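Local coordinates for protein glutathione reductase (Bartonella henselae, PDB 3O0H) that probably catalyses the NADPH-dependent reduction of glutathione disulfide to glutathione, using a bound flavin-adenine dinucleotide, as glutathione reductases do, at residues 38-43 with 340-345; 251-256 with 267-272; 395-400 with 460-465; 419-424 with 446-451. All coordinates share one frame; numbering follows the deposited sequence.

None of the four contacts touches another. Interaction 1 is the most buried: two helices of the FAD-binding part pack through alanines, with one weak arginine-sulfur bond at the margin. Interaction 2 is a hairpin base that is half apolar and half watery, joined by two backbone bonds. Interactions 3 and 4 both belong to the dimerisation domain, and both touch the second subunit. Their nearest atoms are about 7 Å apart, and 419-424 with 446-451 is nested within the loop closed by 395-400 with 460-465. They differ in chemistry. Interaction 3 is apolar and sulfur-rich beside FAD, whereas interaction 4 combines backbone bonds with a salt bridge.

Interaction 1: residues 38-43 with 340-345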
loop_
_atom_site.group_PDB
_atom_site.type_symbol
_atom_site.label_atom_id
_atom_site.label_comp_id
_atom_site.label_asym_id
_atom_site.label_seq_id
_atom_site.Cartn_x
_atom_site.Cartn_y
_atom_site.Cartn_z
ATOM N N GLY B 38 -10.033 26.497 -6.035
ATOM C CA GLY B 38 -9.716 27.894 -6.351
ATOM C C GLY B 38 -8.239 28.145 -6.578
ATOM O O GLY B 38 -7.843 28.852 -7.504
ATOM N N VAL B 39 -7.412 27.580 -5.707
ATOM C CA VAL B 39 -5.976 27.855 -5.775
ATOM C C VAL B 39 -5.379 27.210 -7.014
ATOM O O VAL B 39 -4.475 27.809 -7.666
ATOM C CB VAL B 39 -5.265 27.461 -4.456
ATOM C CG1 VAL B 39 -5.070 25.955 -4.366
ATOM C CG2 VAL B 39 -3.946 28.212 -4.332
ATOM N N ARG B 40 -5.902 26.041 -7.413
ATOM C CA ARG B 40 -5.428 25.386 -8.627
ATOM C C ARG B 40 -5.793 26.209 -9.843
ATOM O O ARG B 40 -4.935 26.464 -10.676
ATOM C CB ARG B 40 -5.968 23.964 -8.815
ATOM C CG ARG B 40 -5.458 23.282 -10.133
ATOM C CD ARG B 40 -3.934 23.031 -10.153
ATOM N NE ARG B 40 -3.469 22.151 -9.068
ATOM C CZ ARG B 40 -3.314 20.820 -9.185
ATOM N NH1 ARG B 40 -3.627 20.157 -10.304
ATOM N NH2 ARG B 40 -2.910 20.136 -8.155
ATOM N N ALA B 41 -7.065 26.633 -9.917
ATOM C CA ALA B 41 -7.570 27.393 -11.050
ATOM C C ALA B 41 -6.835 28.713 -11.236
ATOM O O ALA B 41 -6.445 29.084 -12.358
ATOM C CB ALA B 41 -9.092 27.674 -10.879
ATOM N N ALA B 42 -6.697 29.447 -10.152
ATOM C CA ALA B 42 -6.055 30.751 -10.192
ATOM C C ALA B 42 -4.588 30.677 -10.616
ATOM O O ALA B 42 -4.162 31.490 -11.438
ATOM C CB ALA B 42 -6.169 31.450 -8.854
ATOM N N ARG B 43 -3.829 29.724 -10.055
ATOM C CA ARG B 43 -2.387 29.582 -10.373
ATOM C C ARG B 43 -2.236 29.242 -11.839
ATOM O O ARG B 43 -1.385 29.840 -12.530
ATOM C CB ARG B 43 -1.686 28.534 -9.492
ATOM C CG ARG B 43 -0.210 28.231 -9.880
ATOM C CD ARG B 43 0.490 27.307 -8.823
ATOM N NE ARG B 43 -0.157 26.001 -8.712
ATOM C CZ ARG B 43 -0.005 24.977 -9.562
ATOM N NH1 ARG B 43 -0.661 23.845 -9.340
ATOM N NH2 ARG B 43 0.808 25.045 -10.609
ATOM N N ASP B 340 -12.097 19.423 -11.066
ATOM C CA ASP B 340 -13.017 20.504 -11.519
ATOM C C ASP B 340 -12.209 21.723 -12.025
ATOM O O ASP B 340 -12.506 22.281 -13.078
ATOM C CB ASP B 340 -13.904 20.985 -10.387
ATOM C CG ASP B 340 -15.056 20.022 -10.017
ATOM O OD1 ASP B 340 -15.291 19.021 -10.694
ATOM O OD2 ASP B 340 -15.745 20.325 -9.013
ATOM N N ALA B 341 -11.199 22.140 -11.251
ATOM C CA ALA B 341 -10.382 23.313 -11.592
ATOM C C ALA B 341 -9.668 23.123 -12.899
ATOM O O ALA B 341 -9.624 24.042 -13.728
ATOM C CB ALA B 341 -9.370 23.678 -10.446
ATOM N N MET B 342 -9.132 21.916 -13.114
ATOM C CA MET B 342 -8.447 21.627 -14.361
ATOM C C MET B 342 -9.423 21.696 -15.521
ATOM O O MET B 342 -9.074 22.191 -16.597
ATOM C CB MET B 342 -7.775 20.246 -14.349
ATOM C CG MET B 342 -6.784 19.993 -13.167
ATOM S SD MET B 342 -5.333 21.034 -13.270
ATOM C CE MET B 342 -4.334 20.054 -14.441
ATOM N N CYS B 343 -10.620 21.159 -15.317
ATOM C CA CYS B 343 -11.657 21.208 -16.351
ATOM C C CYS B 343 -12.041 22.650 -16.652
ATOM O O CYS B 343 -12.212 23.033 -17.816
ATOM C CB CYS B 343 -12.882 20.395 -15.913
ATOM S SG CYS B 343 -12.547 18.630 -15.861
ATOM N N PHE B 344 -12.148 23.464 -15.603
ATOM C CA PHE B 344 -12.507 24.879 -15.776
ATOM C C PHE B 344 -11.473 25.637 -16.604
ATOM O O PHE B 344 -11.837 26.345 -17.513
ATOM C CB PHE B 344 -12.710 25.574 -14.416
ATOM C CG PHE B 344 -12.522 27.048 -14.467
ATOM C CD1 PHE B 344 -13.500 27.871 -15.030
ATOM C CD2 PHE B 344 -11.334 27.623 -14.029
ATOM C CE1 PHE B 344 -13.305 29.267 -15.102
ATOM C CE2 PHE B 344 -11.139 29.003 -14.093
ATOM C CZ PHE B 344 -12.129 29.826 -14.627
ATOM N N VAL B 345 -10.185 25.435 -16.333
ATOM C CA VAL B 345 -9.140 26.164 -17.043
ATOM C C VAL B 345 -9.096 25.813 -18.536
ATOM O O VAL B 345 -8.994 26.709 -19.385
ATOM C CB VAL B 345 -7.756 26.019 -16.405
ATOM C CG1 VAL B 345 -6.715 26.776 -17.257
ATOM C CG2 VAL B 345 -7.763 26.563 -14.962
#
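Ala41 and Ala341 meet where the two helices come nearest, and their CA atoms are 5.0 Å apart. Ala341 CB also reaches the backbone N of Ala41, at 3.8 Å. With methyl groups on both sides, the axes of the two short segments approach to 8.5 Å. They run in nearly the same direction, with a crossing angle of -28°. On one flank of this alanine pair, Ala41 CB rests 3.9 Å from CD2 of Phe344, whose ring it meets obliquely. Val345 turns CG2 toward the carbonyl O of Ala41. On the other flank lies the Arg40 side chain. Its CB touches the methyl of Ala341, and its CG touches both that methyl and the sulfur of Met342. The Arg40 chain leaves with CG opposite its own N (chi1 179°) and then bends twice. These bends bring the edge of the guanidinium to Met342. Arg40 NH1 makes a weak hydrogen bond to Met342 SD, 3.5 Å long, with the sulfur in the guanidinium plane. Farther out, Trp322 meets the Phe344 ring edge-to-face, and Leu44 touches both Met342 and Val345. Gly38, one turn before Ala42, touches FAD and fits the GxGxxG pattern of a Rossmann-type fold. Helix 36-47 is thus held between helix 334-349 on this side and helix 102-126, which packs on Val39 and Ala42. Leu159 of strand 158-160 lies against both Ala41 and Phe344.

Interaction 2: residues 251-256 with 267-272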
loop_
_atom_site.group_PDB
_atom_site.type_symbol
_atom_site.label_atom_id
_atom_site.label_comp_id
_atom_site.label_asym_id
_atom_site.label_seq_id
_atom_site.Cartn_x
_atom_site.Cartn_y
_atom_site.Cartn_z
ATOM N N TYR B 251 -26.587 4.049 18.872
ATOM C CA TYR B 251 -27.387 4.202 17.675
ATOM C C TYR B 251 -28.804 4.690 17.975
ATOM O O TYR B 251 -29.230 4.727 19.115
ATOM C CB TYR B 251 -27.433 2.878 16.925
ATOM C CG TYR B 251 -26.146 2.522 16.275
ATOM C CD1 TYR B 251 -25.656 3.311 15.229
ATOM C CD2 TYR B 251 -25.401 1.414 16.668
ATOM C CE1 TYR B 251 -24.472 3.030 14.618
ATOM C CE2 TYR B 251 -24.191 1.121 16.030
ATOM C CZ TYR B 251 -23.747 1.931 14.996
ATOM O OH TYR B 251 -22.554 1.735 14.324
ATOM N N GLU B 252 -29.509 5.059 16.909
ATOM C CA GLU B 252 -30.825 5.644 16.935
ATOM C C GLU B 252 -30.849 6.865 17.863
ATOM O O GLU B 252 -31.843 7.150 18.524
ATOM C CB GLU B 252 -31.863 4.584 17.310
ATOM C CG GLU B 252 -31.709 3.241 16.490
ATOM C CD GLU B 252 -32.062 3.344 14.984
ATOM O OE1 GLU B 252 -32.784 4.305 14.622
ATOM O OE2 GLU B 252 -31.602 2.445 14.182
ATOM N N ALA B 253 -29.727 7.573 17.881
ATOM C CA ALA B 253 -29.468 8.625 18.852
ATOM C C ALA B 253 -29.678 10.001 18.185
ATOM O O ALA B 253 -28.992 10.335 17.231
ATOM C CB ALA B 253 -28.019 8.506 19.389
ATOM N N THR B 254 -30.608 10.780 18.724
ATOM C CA THR B 254 -30.773 12.196 18.368
ATOM C C THR B 254 -30.523 13.061 19.599
ATOM O O THR B 254 -31.105 12.820 20.664
ATOM C CB THR B 254 -32.198 12.450 17.869
ATOM O OG1 THR B 254 -32.405 11.686 16.667
ATOM C CG2 THR B 254 -32.431 13.960 17.597
ATOM N N VAL B 255 -29.639 14.038 19.469
ATOM C CA VAL B 255 -29.355 14.926 20.569
ATOM C C VAL B 255 -30.472 15.936 20.684
ATOM O O VAL B 255 -30.880 16.512 19.681
ATOM C CB VAL B 255 -28.057 15.682 20.376
ATOM C CG1 VAL B 255 -27.862 16.688 21.545
ATOM C CG2 VAL B 255 -26.907 14.737 20.287
ATOM N N SER B 256 -30.981 16.116 21.903
ATOM C CA SER B 256 -31.982 17.123 22.211
ATOM C C SER B 256 -31.270 18.398 22.642
ATOM O O SER B 256 -31.547 19.488 22.137
ATOM C CB SER B 256 -32.914 16.588 23.311
ATOM O OG SER B 256 -33.744 17.589 23.856
ATOM N N VAL B 267 -24.782 15.717 27.497
ATOM C CA VAL B 267 -25.458 15.525 26.235
ATOM C C VAL B 267 -26.709 14.715 26.499
ATOM O O VAL B 267 -26.622 13.556 26.920
ATOM C CB VAL B 267 -24.570 14.824 25.196
ATOM C CG1 VAL B 267 -25.336 14.672 23.864
ATOM C CG2 VAL B 267 -23.218 15.610 24.965
ATOM N N VAL B 268 -27.859 15.325 26.242
ATOM C CA VAL B 268 -29.128 14.730 26.523
ATOM C C VAL B 268 -29.745 14.322 25.194
ATOM O O VAL B 268 -29.902 15.167 24.326
ATOM C CB VAL B 268 -30.049 15.727 27.261
ATOM C CG1 VAL B 268 -31.378 15.070 27.630
ATOM C CG2 VAL B 268 -29.350 16.293 28.518
ATOM N N LEU B 269 -30.093 13.035 25.064
ATOM C CA LEU B 269 -30.696 12.446 23.838
ATOM C C LEU B 269 -32.186 12.500 23.918
ATOM O O LEU B 269 -32.728 12.622 25.021
ATOM C CB LEU B 269 -30.256 10.978 23.636
ATOM C CG LEU B 269 -28.757 10.674 23.619
ATOM C CD1 LEU B 269 -28.481 9.218 23.231
ATOM C CD2 LEU B 269 -28.067 11.593 22.626
ATOM N N THR B 270 -32.886 12.387 22.789
ATOM C CA THR B 270 -34.359 12.457 22.827
ATOM C C THR B 270 -35.033 11.287 23.575
ATOM O O THR B 270 -36.193 11.396 23.945
ATOM C CB THR B 270 -35.007 12.515 21.417
ATOM O OG1 THR B 270 -34.480 11.454 20.619
ATOM C CG2 THR B 270 -34.759 13.869 20.742
ATOM N N ASN B 271 -34.320 10.178 23.778
ATOM C CA ASN B 271 -34.873 9.040 24.485
ATOM C C ASN B 271 -34.609 9.049 25.996
ATOM O O ASN B 271 -34.947 8.088 26.685
ATOM C CB ASN B 271 -34.346 7.752 23.887
ATOM C CG ASN B 271 -32.925 7.465 24.285
ATOM O OD1 ASN B 271 -32.229 8.318 24.843
ATOM N ND2 ASN B 271 -32.490 6.239 24.020
ATOM N N GLY B 272 -33.982 10.111 26.500
ATOM C CA GLY B 272 -33.739 10.253 27.923
ATOM C C GLY B 272 -32.327 9.921 28.383
ATOM O O GLY B 272 -31.929 10.321 29.475
HETATM O O HOH W 1 -32.162 9.677 20.959
#
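Val255 and Leu269 form an antiparallel non-hydrogen-bonded pair, with their CA atoms 4.3 Å apart. The packed side of the contact is apolar. Val255 CG2 lies 3.9 Å from Val267 CG1, and the two side chains cross at about a right angle. The same CG2 touches Leu269 CD2, while Leu269 CD1 reaches the methyl of Ala253. Leu220 of strand 216-220 packs against all four of these residues. The other side is exposed and looser. There the side chains of Thr254 and Thr270 cross at a slant, with their CG2 methyls 3.9 Å apart. Thr270 holds OG1 between its own N and carbonyl carbon (chi1 51°), which directs the hydroxyl toward Thr254. A water joins the two residues, accepting from Thr254 N and bonding to Thr270 OG1. Two backbone bonds run between these sides. Thr270 N donates to Thr254 O at 2.8 Å. Ser256 N donates to Val268 O, also at 2.8 Å. A type I turn, Leu269 to Gly272, then leads the chain away. The chemistry implies that main-chain bonds fix the base of this hairpin, with aliphatic packing on its inner side and water on its outer side.

Interaction 3: residues 395-400 with 460-465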
loop_
_atom_site.group_PDB
_atom_site.type_symbol
_atom_site.label_atom_id
_atom_site.label_comp_id
_atom_site.label_asym_id
_atom_site.label_seq_id
_atom_site.Cartn_x
_atom_site.Cartn_y
_atom_site.Cartn_z
ATOM N N PHE B 395 -8.575 -12.057 6.535
ATOM C CA PHE B 395 -7.443 -12.856 6.954
ATOM C C PHE B 395 -6.581 -12.078 7.947
ATOM O O PHE B 395 -6.687 -10.876 8.067
ATOM C CB PHE B 395 -6.648 -13.340 5.728
ATOM C CG PHE B 395 -5.981 -12.224 4.959
ATOM C CD1 PHE B 395 -4.662 -11.833 5.268
ATOM C CD2 PHE B 395 -6.671 -11.534 3.994
ATOM C CE1 PHE B 395 -4.059 -10.784 4.600
ATOM C CE2 PHE B 395 -6.063 -10.471 3.286
ATOM C CZ PHE B 395 -4.759 -10.103 3.596
ATOM N N ARG B 396 -5.761 -12.796 8.702
ATOM C CA ARG B 396 -4.818 -12.180 9.614
ATOM C C ARG B 396 -3.517 -11.954 8.863
ATOM O O ARG B 396 -2.925 -12.890 8.366
ATOM C CB ARG B 396 -4.588 -13.092 10.818
ATOM N N PRO B 397 -3.084 -10.691 8.727
ATOM C CA PRO B 397 -1.780 -10.458 8.120
ATOM C C PRO B 397 -0.637 -11.105 8.911
ATOM O O PRO B 397 -0.713 -11.254 10.147
ATOM C CB PRO B 397 -1.635 -8.942 8.165
ATOM C CG PRO B 397 -2.974 -8.419 8.302
ATOM C CD PRO B 397 -3.813 -9.438 8.960
ATOM N N MET B 398 0.406 -11.487 8.193
ATOM C CA MET B 398 1.522 -12.180 8.799
ATOM C C MET B 398 2.066 -11.465 10.056
ATOM O O MET B 398 2.355 -12.097 11.048
ATOM C CB MET B 398 2.640 -12.324 7.781
ATOM C CG MET B 398 3.819 -13.115 8.293
ATOM S SD MET B 398 5.224 -13.044 7.151
ATOM C CE MET B 398 4.524 -13.924 5.760
ATOM N N ARG B 399 2.172 -10.140 9.985
ATOM C CA ARG B 399 2.677 -9.341 11.085
ATOM C C ARG B 399 1.859 -9.499 12.371
ATOM O O ARG B 399 2.400 -9.422 13.472
ATOM C CB ARG B 399 2.719 -7.877 10.676
ATOM C CG ARG B 399 3.405 -7.004 11.714
ATOM C CD ARG B 399 3.881 -5.690 11.108
ATOM N NE ARG B 399 2.820 -4.682 10.989
ATOM C CZ ARG B 399 2.829 -3.491 11.601
ATOM N NH1 ARG B 399 1.826 -2.639 11.424
ATOM N NH2 ARG B 399 3.829 -3.138 12.386
ATOM N N ASN B 400 0.556 -9.724 12.236
ATOM C CA ASN B 400 -0.303 -9.855 13.406
ATOM C C ASN B 400 -0.215 -11.233 14.038
ATOM O O ASN B 400 -0.387 -11.344 15.236
ATOM C CB ASN B 400 -1.740 -9.465 13.092
ATOM C CG ASN B 400 -1.851 -8.033 12.618
ATOM O OD1 ASN B 400 -0.934 -7.232 12.799
ATOM N ND2 ASN B 400 -2.969 -7.700 12.033
ATOM N N PRO B 460 6.205 -12.316 0.334
ATOM C CA PRO B 460 4.977 -12.260 1.085
ATOM C C PRO B 460 4.416 -10.839 1.146
ATOM O O PRO B 460 5.104 -9.904 1.550
ATOM C CB PRO B 460 5.383 -12.717 2.490
ATOM C CG PRO B 460 6.907 -12.838 2.511
ATOM C CD PRO B 460 7.389 -12.205 1.218
ATOM N N THR B 461 3.178 -10.681 0.716
ATOM C CA THR B 461 2.476 -9.417 0.859
ATOM C C THR B 461 1.046 -9.693 1.313
ATOM O O THR B 461 0.594 -10.836 1.297
ATOM C CB THR B 461 2.396 -8.591 -0.476
ATOM O OG1 THR B 461 1.600 -9.303 -1.431
ATOM C CG2 THR B 461 3.779 -8.317 -1.091
ATOM N N MET B 462 0.336 -8.635 1.671
ATOM C CA MET B 462 -1.111 -8.693 1.871
ATOM C C MET B 462 -1.826 -8.624 0.557
ATOM O O MET B 462 -2.820 -9.327 0.323
ATOM C CB MET B 462 -1.550 -7.509 2.755
ATOM C CG MET B 462 -0.900 -7.556 4.107
ATOM S SD MET B 462 -1.539 -6.337 5.307
ATOM C CE MET B 462 -2.015 -4.942 4.304
ATOM N N SER B 463 -1.293 -7.817 -0.357
ATOM C CA SER B 463 -1.976 -7.585 -1.621
ATOM C C SER B 463 -2.078 -8.805 -2.529
ATOM O O SER B 463 -2.989 -8.871 -3.372
ATOM C CB SER B 463 -1.352 -6.412 -2.357
ATOM O OG SER B 463 -1.635 -5.227 -1.624
ATOM N N GLU B 464 -1.195 -9.794 -2.319
ATOM C CA GLU B 464 -1.241 -10.994 -3.154
ATOM C C GLU B 464 -2.561 -11.762 -3.025
ATOM O O GLU B 464 -2.923 -12.511 -3.946
ATOM C CB GLU B 464 -0.062 -11.939 -2.910
ATOM C CG GLU B 464 0.092 -12.451 -1.501
ATOM C CD GLU B 464 1.211 -13.449 -1.358
ATOM O OE1 GLU B 464 1.941 -13.380 -0.362
ATOM O OE2 GLU B 464 1.343 -14.346 -2.227
ATOM N N GLU B 465 -3.275 -11.586 -1.912
ATOM C CA GLU B 465 -4.590 -12.241 -1.761
ATOM C C GLU B 465 -5.553 -11.841 -2.866
ATOM O O GLU B 465 -6.414 -12.632 -3.227
ATOM C CB GLU B 465 -5.197 -11.942 -0.390
ATOM C CG GLU B 465 -4.319 -12.445 0.760
ATOM C CD GLU B 465 -4.004 -13.937 0.632
ATOM O OE1 GLU B 465 -4.953 -14.692 0.304
ATOM O OE2 GLU B 465 -2.819 -14.337 0.807
#
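The backbones of 395-400 and 460-465 keep a distance of 6.5 Å even at their nearest CA atoms, those of Pro397 and Met462, and side chains fill the space between them. Phe395 presents one ring face to Glu465. The CG of Glu465 sits over that face, 3.9 Å from the ring centroid, in a CH-pi contact. The ring and carboxylate planes are 50° apart, and the aliphatic part of the glutamate does the touching. Phe395 CZ also approaches Met462 CB at 4.2 Å. Next along, Met462 lays SD against CB and CG of Pro397, each 3.9 Å away. Met398 is extended up to its sulfur (chi1 -176°), and its last bend swings CE onto Pro460 CB at 3.6 Å. Segment 460-465 follows a cis peptide before Pro460 and belongs to the loop that, in glutathione reductases, carries the His-Pro-Thr sequence and reaches the flavin site of the partner subunit. Here Pro460 touches FAD. Thr461 OG1 accepts from Glu464 N in an ST motif. Glu464 OE1 in return accepts from Thr461 N, 3.2 Å away and from above the carboxylate plane, and also bonds to His459. On the second subunit, Glu434 accepts from Met462 N and bonds to Ser463 OG, while Lys73 bonds to Pro460 O. Met409 of strand 409-416 packs against both Phe395 and Met462.

Interaction 4: residues 419-424 with 446-451; sequences SRIVVG and KLTKDI
Arg420 meets two neighbours on helix 449-454, each with a different part of its guanidinium. Its edge meets Asp450. Arg420 NE donates to Asp450 OD2 at 3.0 Å in a salt bridge, nearly straight and close to the guanidinium plane. The carboxylate is turned 58° from that plane, and NE meets OD2 from above the carboxylate plane. A weaker bond runs from Arg420 NH2 to Asp450 OD1 at 3.3 Å. One guanidinium face lies over Lys449, whose CB stands 3.7 Å above its centre. The arginine chain folds back through two bends (chi2 -74°, chi3 -75°) to reach this place. The Lys449 amine leads away to Asp453 and to the carbonyl O of Met469, and Lys449 makes a cation-pi contact with Tyr391. One water accepts from both Lys449 NZ and Arg420 NH2, which probably eases the closeness of two positive groups. Arg420 NH1 is held by Glu389 and Tyr391. The backbones join beneath these side chains. Lys449 N donates to Arg420 O at 2.9 Å, and Val422 N makes a weak bond to Leu447 O at 3.3 Å. Ile421 and Thr448 pair as a single bridge between them. Val422 CG2 packs near Lys449 N, and Ile421 CG2 lies against Lys446. Leu447 packs on Leu447 of the second subunit. A Schellman motif at Lys446 closes helix 432-444, and Thr448 takes the N-cap position of helix 449-454, without a capping bond from its side chain. This helix-to-helix link is bridged to the start of strand 422-428 in the antiparallel sheet of the dimerisation domain.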
loop_
_atom_site.group_PDB
_atom_site.type_symbol
_atom_site.label_atom_id
_atom_site.label_comp_id
_atom_site.label_asym_id
_atom_site.label_seq_id
_atom_site.Cartn_x
_atom_site.Cartn_y
_atom_site.Cartn_z
ATOM N N SER B 419 -20.159 -9.958 -17.836
ATOM C CA SER B 419 -19.008 -9.312 -18.512
ATOM C C SER B 419 -17.653 -9.737 -17.899
ATOM O O SER B 419 -16.611 -9.546 -18.520
ATOM C CB SER B 419 -19.105 -7.797 -18.410
ATOM O OG SER B 419 -18.889 -7.436 -17.046
ATOM N N ARG B 420 -17.685 -10.313 -16.704
ATOM C CA ARG B 420 -16.479 -10.591 -15.887
ATOM C C ARG B 420 -15.771 -9.306 -15.378
ATOM O O ARG B 420 -14.753 -9.392 -14.696
ATOM C CB ARG B 420 -15.501 -11.551 -16.604
ATOM C CG ARG B 420 -16.020 -13.040 -16.699
ATOM C CD ARG B 420 -15.934 -13.776 -15.340
ATOM N NE ARG B 420 -14.568 -14.187 -14.924
ATOM C CZ ARG B 420 -14.237 -14.644 -13.704
ATOM N NH1 ARG B 420 -15.160 -14.744 -12.745
ATOM N NH2 ARG B 420 -12.980 -15.028 -13.432
ATOM N N ILE B 421 -16.334 -8.125 -15.638
ATOM C CA ILE B 421 -15.717 -6.876 -15.161
ATOM C C ILE B 421 -15.821 -6.763 -13.614
ATOM O O ILE B 421 -16.884 -7.028 -13.021
ATOM C CB ILE B 421 -16.321 -5.639 -15.847
ATOM C CG1 ILE B 421 -16.041 -5.658 -17.366
ATOM C CG2 ILE B 421 -15.714 -4.388 -15.262
ATOM C CD1 ILE B 421 -16.809 -4.602 -18.192
ATOM N N VAL B 422 -14.724 -6.368 -12.974
ATOM C CA VAL B 422 -14.745 -6.053 -11.531
ATOM C C VAL B 422 -15.382 -4.673 -11.437
ATOM O O VAL B 422 -14.835 -3.678 -11.948
ATOM C CB VAL B 422 -13.381 -6.009 -10.909
ATOM C CG1 VAL B 422 -13.516 -5.764 -9.391
ATOM C CG2 VAL B 422 -12.616 -7.282 -11.222
ATOM N N VAL B 423 -16.568 -4.643 -10.834
ATOM C CA VAL B 423 -17.373 -3.440 -10.715
ATOM C C VAL B 423 -17.344 -2.779 -9.354
ATOM O O VAL B 423 -17.872 -1.672 -9.194
ATOM C CB VAL B 423 -18.839 -3.715 -11.072
ATOM C CG1 VAL B 423 -18.933 -4.216 -12.553
ATOM C CG2 VAL B 423 -19.490 -4.700 -10.094
ATOM N N GLY B 424 -16.751 -3.439 -8.369
ATOM C CA GLY B 424 -16.575 -2.845 -7.041
ATOM C C GLY B 424 -15.417 -3.517 -6.302
ATOM O O GLY B 424 -15.151 -4.699 -6.517
ATOM N N LYS B 446 -11.656 -1.064 -16.413
ATOM C CA LYS B 446 -12.666 -2.132 -16.602
ATOM C C LYS B 446 -12.019 -3.494 -16.782
ATOM O O LYS B 446 -12.513 -4.357 -17.502
ATOM C CB LYS B 446 -13.594 -1.791 -17.752
ATOM C CG LYS B 446 -14.250 -0.417 -17.570
ATOM C CD LYS B 446 -15.577 -0.478 -16.905
ATOM C CE LYS B 446 -16.161 0.939 -16.692
ATOM N NZ LYS B 446 -16.241 1.615 -17.980
ATOM N N LEU B 447 -10.927 -3.718 -16.069
ATOM C CA LEU B 447 -10.262 -5.003 -16.171
ATOM C C LEU B 447 -11.161 -6.089 -15.606
ATOM O O LEU B 447 -11.890 -5.881 -14.617
ATOM C CB LEU B 447 -8.937 -4.977 -15.428
ATOM C CG LEU B 447 -7.840 -4.101 -16.048
ATOM C CD1 LEU B 447 -6.524 -4.298 -15.250
ATOM C CD2 LEU B 447 -7.578 -4.423 -17.541
ATOM N N THR B 448 -11.052 -7.263 -16.201
ATOM C CA THR B 448 -11.888 -8.379 -15.820
ATOM C C THR B 448 -11.197 -9.145 -14.696
ATOM O O THR B 448 -9.977 -9.017 -14.466
ATOM C CB THR B 448 -12.172 -9.313 -16.994
ATOM O OG1 THR B 448 -10.931 -9.780 -17.548
ATOM C CG2 THR B 448 -12.973 -8.593 -18.100
ATOM N N LYS B 449 -12.001 -9.918 -13.983
ATOM C CA LYS B 449 -11.524 -10.701 -12.879
ATOM C C LYS B 449 -10.423 -11.678 -13.334
ATOM O O LYS B 449 -9.481 -11.964 -12.577
ATOM C CB LYS B 449 -12.703 -11.456 -12.270
ATOM C CG LYS B 449 -12.335 -12.361 -11.086
ATOM C CD LYS B 449 -11.516 -11.628 -9.990
ATOM C CE LYS B 449 -11.457 -12.509 -8.686
ATOM N NZ LYS B 449 -10.993 -13.901 -8.939
ATOM N N ASP B 450 -10.524 -12.154 -14.582
ATOM C CA ASP B 450 -9.514 -13.011 -15.180
ATOM C C ASP B 450 -8.121 -12.393 -15.222
ATOM O O ASP B 450 -7.135 -13.097 -15.102
ATOM C CB ASP B 450 -9.959 -13.437 -16.587
ATOM C CG ASP B 450 -11.233 -14.211 -16.534
ATOM O OD1 ASP B 450 -11.141 -15.383 -16.131
ATOM O OD2 ASP B 450 -12.323 -13.621 -16.803
ATOM N N ILE B 451 -8.032 -11.090 -15.390
ATOM C CA ILE B 451 -6.740 -10.416 -15.454
ATOM C C ILE B 451 -6.139 -10.321 -14.052
ATOM O O ILE B 451 -4.916 -10.462 -13.889
ATOM C CB ILE B 451 -6.847 -8.991 -16.016
ATOM C CG1 ILE B 451 -7.340 -8.989 -17.484
ATOM C CG2 ILE B 451 -5.490 -8.219 -15.844
ATOM C CD1 ILE B 451 -6.603 -9.859 -18.446
HETATM O O HOH W 2 -11.922 -15.786 -10.783
HETATM O O HOH W 3 -12.644 -3.449 -13.519
#